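Long-range contact in putative mandelate racemase (Salmonella typhimurium, PDB 2O56), which is of unproven function but, as a magnesium-binding member of the enolase superfamily, probably acts as a hydro-lyase (dehydratase): residues L122-A134 with P368-G380. Sequence-based numbering, arbitrary orientation.
Sequences LGGKSREKIRTYA and PKNGMYEVPELPG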
# COMPACT_ATOMS: atom_id res chain seq x y z
N LEU A 122 28.53 11.78 -24.75
CA LEU A 122 27.39 11.16 -24.08
C LEU A 122 27.43 9.62 -24.15
O LEU A 122 26.47 8.95 -23.77
CB LEU A 122 26.07 11.70 -24.68
CG LEU A 122 25.78 13.18 -24.41
CD1 LEU A 122 24.52 13.59 -25.09
CD2 LEU A 122 25.68 13.46 -22.88
N GLY A 123 28.52 9.06 -24.66
CA GLY A 123 28.68 7.61 -24.69
C GLY A 123 28.62 6.94 -26.06
O GLY A 123 28.56 5.70 -26.15
N GLY A 124 28.64 7.74 -27.12
CA GLY A 124 29.00 7.24 -28.43
C GLY A 124 27.81 7.02 -29.34
O GLY A 124 26.72 7.53 -29.10
N LYS A 125 28.02 6.28 -30.42
CA LYS A 125 27.01 6.18 -31.45
C LYS A 125 26.28 4.85 -31.26
O LYS A 125 26.76 3.81 -31.71
CB LYS A 125 27.67 6.28 -32.85
CG LYS A 125 26.67 6.40 -34.01
CD LYS A 125 27.33 6.76 -35.32
CE LYS A 125 27.43 8.27 -35.50
NZ LYS A 125 28.46 8.62 -36.52
N SER A 126 25.14 4.88 -30.58
CA SER A 126 24.36 3.65 -30.35
C SER A 126 23.45 3.27 -31.53
O SER A 126 22.91 2.17 -31.54
CB SER A 126 23.53 3.76 -29.07
OG SER A 126 24.36 4.07 -27.96
N ARG A 127 23.27 4.18 -32.48
CA ARG A 127 22.50 3.91 -33.70
C ARG A 127 22.97 4.85 -34.80
O ARG A 127 23.50 5.92 -34.52
CB ARG A 127 20.98 4.08 -33.46
CG ARG A 127 20.53 5.52 -33.11
CD ARG A 127 19.11 5.61 -32.52
NE ARG A 127 18.82 4.52 -31.59
CZ ARG A 127 19.25 4.46 -30.33
NH1 ARG A 127 19.95 5.46 -29.82
NH2 ARG A 127 18.97 3.41 -29.58
N GLU A 128 22.78 4.46 -36.06
CA GLU A 128 23.42 5.16 -37.18
C GLU A 128 22.48 6.19 -37.81
O GLU A 128 22.94 7.18 -38.39
CB GLU A 128 23.88 4.18 -38.27
CG GLU A 128 25.00 3.23 -37.84
CD GLU A 128 26.30 3.96 -37.50
OE1 GLU A 128 26.71 4.84 -38.28
OE2 GLU A 128 26.90 3.64 -36.46
N LYS A 129 21.18 5.95 -37.71
CA LYS A 129 20.18 6.88 -38.22
C LYS A 129 19.12 7.13 -37.14
O LYS A 129 18.92 6.30 -36.25
CB LYS A 129 19.51 6.31 -39.48
CG LYS A 129 20.35 6.44 -40.73
CD LYS A 129 19.56 6.10 -41.98
CE LYS A 129 20.49 5.91 -43.18
NZ LYS A 129 21.52 6.98 -43.28
N ILE A 130 18.44 8.27 -37.24
CA ILE A 130 17.42 8.66 -36.27
C ILE A 130 16.04 8.75 -36.92
O ILE A 130 15.75 9.68 -37.67
CB ILE A 130 17.80 9.98 -35.58
CG1 ILE A 130 19.00 9.78 -34.66
CG2 ILE A 130 16.64 10.52 -34.76
CD1 ILE A 130 19.88 10.97 -34.54
N ARG A 131 15.19 7.76 -36.62
CA ARG A 131 13.81 7.73 -37.15
C ARG A 131 12.98 8.94 -36.73
O ARG A 131 13.04 9.37 -35.58
CB ARG A 131 13.10 6.45 -36.70
CG ARG A 131 11.72 6.28 -37.33
CD ARG A 131 10.94 5.14 -36.71
NE ARG A 131 9.60 5.05 -37.32
CZ ARG A 131 8.57 4.46 -36.74
NH1 ARG A 131 8.71 3.91 -35.54
NH2 ARG A 131 7.39 4.42 -37.37
N THR A 132 12.18 9.48 -37.65
CA THR A 132 11.51 10.75 -37.41
C THR A 132 10.02 10.63 -37.69
O THR A 132 9.60 9.84 -38.55
CB THR A 132 12.18 11.89 -38.22
OG1 THR A 132 13.57 11.94 -37.89
CG2 THR A 132 11.59 13.21 -37.88
N TYR A 133 9.20 11.37 -36.95
CA TYR A 133 7.81 11.56 -37.34
C TYR A 133 7.49 12.99 -37.76
O TYR A 133 8.17 13.93 -37.34
CB TYR A 133 6.83 11.04 -36.28
CG TYR A 133 6.76 11.79 -34.95
CD1 TYR A 133 6.00 12.95 -34.81
CD2 TYR A 133 7.42 11.30 -33.83
CE1 TYR A 133 5.91 13.62 -33.58
CE2 TYR A 133 7.33 11.96 -32.59
CZ TYR A 133 6.57 13.12 -32.48
OH TYR A 133 6.47 13.78 -31.27
N ALA A 134 6.46 13.13 -38.59
CA ALA A 134 5.93 14.43 -38.98
C ALA A 134 4.96 14.90 -37.90
O ALA A 134 3.94 14.25 -37.66
CB ALA A 134 5.18 14.31 -40.31
N PRO A 368 16.44 16.34 -42.33
CA PRO A 368 16.19 14.91 -42.41
C PRO A 368 16.04 14.51 -43.86
O PRO A 368 15.69 15.36 -44.68
CB PRO A 368 14.86 14.75 -41.66
CG PRO A 368 14.19 16.07 -41.79
CD PRO A 368 15.25 17.10 -41.90
N LYS A 369 16.32 13.24 -44.17
CA LYS A 369 16.18 12.69 -45.52
C LYS A 369 15.47 11.36 -45.41
O LYS A 369 15.97 10.45 -44.74
CB LYS A 369 17.56 12.47 -46.15
CG LYS A 369 18.34 13.74 -46.49
CD LYS A 369 17.85 14.39 -47.77
CE LYS A 369 18.61 15.68 -48.04
NZ LYS A 369 18.03 16.86 -47.35
N ASN A 370 14.31 11.25 -46.06
CA ASN A 370 13.54 10.01 -46.11
C ASN A 370 13.08 9.52 -44.75
O ASN A 370 13.04 8.32 -44.48
CB ASN A 370 14.30 8.93 -46.86
CG ASN A 370 14.77 9.41 -48.21
OD1 ASN A 370 13.96 9.84 -49.02
ND2 ASN A 370 16.08 9.38 -48.44
N GLY A 371 12.72 10.48 -43.90
CA GLY A 371 12.22 10.19 -42.56
C GLY A 371 13.30 9.97 -41.52
O GLY A 371 12.99 9.58 -40.40
N MET A 372 14.56 10.22 -41.88
CA MET A 372 15.72 9.88 -41.02
C MET A 372 16.63 11.09 -40.89
O MET A 372 16.88 11.80 -41.86
CB MET A 372 16.54 8.72 -41.63
CG MET A 372 15.77 7.41 -41.89
SD MET A 372 15.57 6.39 -40.40
CE MET A 372 14.84 4.90 -41.08
N TYR A 373 17.13 11.33 -39.68
CA TYR A 373 18.19 12.31 -39.45
C TYR A 373 19.51 11.59 -39.23
O TYR A 373 19.52 10.44 -38.77
CB TYR A 373 17.93 13.05 -38.16
CG TYR A 373 17.22 14.36 -38.24
CD1 TYR A 373 15.93 14.49 -37.73
CD2 TYR A 373 17.84 15.49 -38.77
CE1 TYR A 373 15.26 15.71 -37.75
CE2 TYR A 373 17.17 16.73 -38.80
CZ TYR A 373 15.88 16.82 -38.29
OH TYR A 373 15.18 18.02 -38.29
N GLU A 374 20.62 12.28 -39.52
CA GLU A 374 21.92 11.85 -39.01
C GLU A 374 22.47 12.90 -38.08
O GLU A 374 22.14 14.08 -38.18
CB GLU A 374 22.90 11.55 -40.15
CG GLU A 374 22.46 10.39 -41.06
CD GLU A 374 23.44 10.15 -42.20
OE1 GLU A 374 23.80 11.12 -42.90
OE2 GLU A 374 23.86 8.99 -42.40
N VAL A 375 23.30 12.45 -37.15
CA VAL A 375 23.86 13.28 -36.09
C VAL A 375 24.97 14.23 -36.63
O VAL A 375 25.73 13.83 -37.52
CB VAL A 375 24.36 12.36 -34.94
CG1 VAL A 375 25.64 11.62 -35.31
CG2 VAL A 375 24.46 13.10 -33.62
N PRO A 376 25.05 15.48 -36.12
CA PRO A 376 26.19 16.34 -36.43
C PRO A 376 27.53 15.73 -36.00
O PRO A 376 27.59 14.96 -35.04
CB PRO A 376 25.91 17.61 -35.62
CG PRO A 376 24.42 17.62 -35.43
CD PRO A 376 24.07 16.18 -35.26
N GLU A 377 28.59 16.09 -36.72
CA GLU A 377 29.89 15.48 -36.47
C GLU A 377 30.96 16.47 -36.02
O GLU A 377 32.05 16.06 -35.60
CB GLU A 377 30.36 14.69 -37.70
CG GLU A 377 29.48 13.49 -38.07
CD GLU A 377 29.59 12.31 -37.08
OE1 GLU A 377 30.46 12.35 -36.19
OE2 GLU A 377 28.79 11.35 -37.21
N LEU A 378 30.66 17.77 -36.11
CA LEU A 378 31.61 18.83 -35.71
C LEU A 378 31.79 18.80 -34.19
O LEU A 378 30.96 18.22 -33.49
CB LEU A 378 31.06 20.19 -36.14
CG LEU A 378 30.83 20.37 -37.65
CD1 LEU A 378 30.02 21.63 -37.91
CD2 LEU A 378 32.17 20.46 -38.36
N PRO A 379 32.87 19.42 -33.67
CA PRO A 379 33.01 19.57 -32.21
C PRO A 379 31.80 20.20 -31.49
O PRO A 379 31.13 21.10 -32.04
CB PRO A 379 34.25 20.47 -32.06
CG PRO A 379 35.07 20.19 -33.30
CD PRO A 379 34.04 19.98 -34.39
N GLY A 380 31.53 19.72 -30.28
CA GLY A 380 30.43 20.25 -29.45
C GLY A 380 29.09 19.90 -30.05
O GLY A 380 28.93 18.86 -30.67
O HOH W 1 23.63 9.51 -37.17
O HOH W 2 23.58 6.56 -41.14
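Thr132 meets the Tyr373 ring obliquely, its OG1 3.5 Å from CD1, while Pro368 CB lies over the centre of one ring face, 3.9 Å above the plane; His347 of strand 347-350 forms an edge-to-face pair with the same ring. At the root of the tyrosine, CB packs against Ile130 CB. These two residues form an antiparallel hydrogen-bonded pair, Ile130 N to Tyr373 O and Tyr373 N to Ile130 O both spanning 2.9 Å. Ile130 O also accepts from Thr132 OG1, which is turned beside its own backbone N (chi1 -56°); the two donors arrive from opposite faces of the carbonyl plane. Within the type I' turn from Lys369 to Met372, Gly371 O receives a weak hydrogen bond from Thr132 N. On the other sheet face Met372, bent at chi2 (-81°), brings SD to 3.9 Å from Arg131 CA, and the chain of Lys129 crosses the methionine at about a right angle. Lys129 then runs alongside Glu374, and its NZ forms a salt bridge with Glu374 OE2 at 3.2 Å. One water joins both charged groups to Glu128 O, and a second links that carbonyl to Val375 N, bridging the two segments where direct backbone bonds have ended. Farther along, Lys125 sets CE against Val375 CG1 and gives NZ to the syn lone pair of Glu377 OE2 at 2.8 Å; Tyr119 binds Glu377 OE1. The contact thus adds 372-373 as the edge strand of a mixed sheet centred on 130-135, away from the magnesium site, with apolar packing on the Ile130-Tyr373 face and two lysine-glutamate salt bridges, Lys129-Glu374 also bridged by water, along the more exposed side.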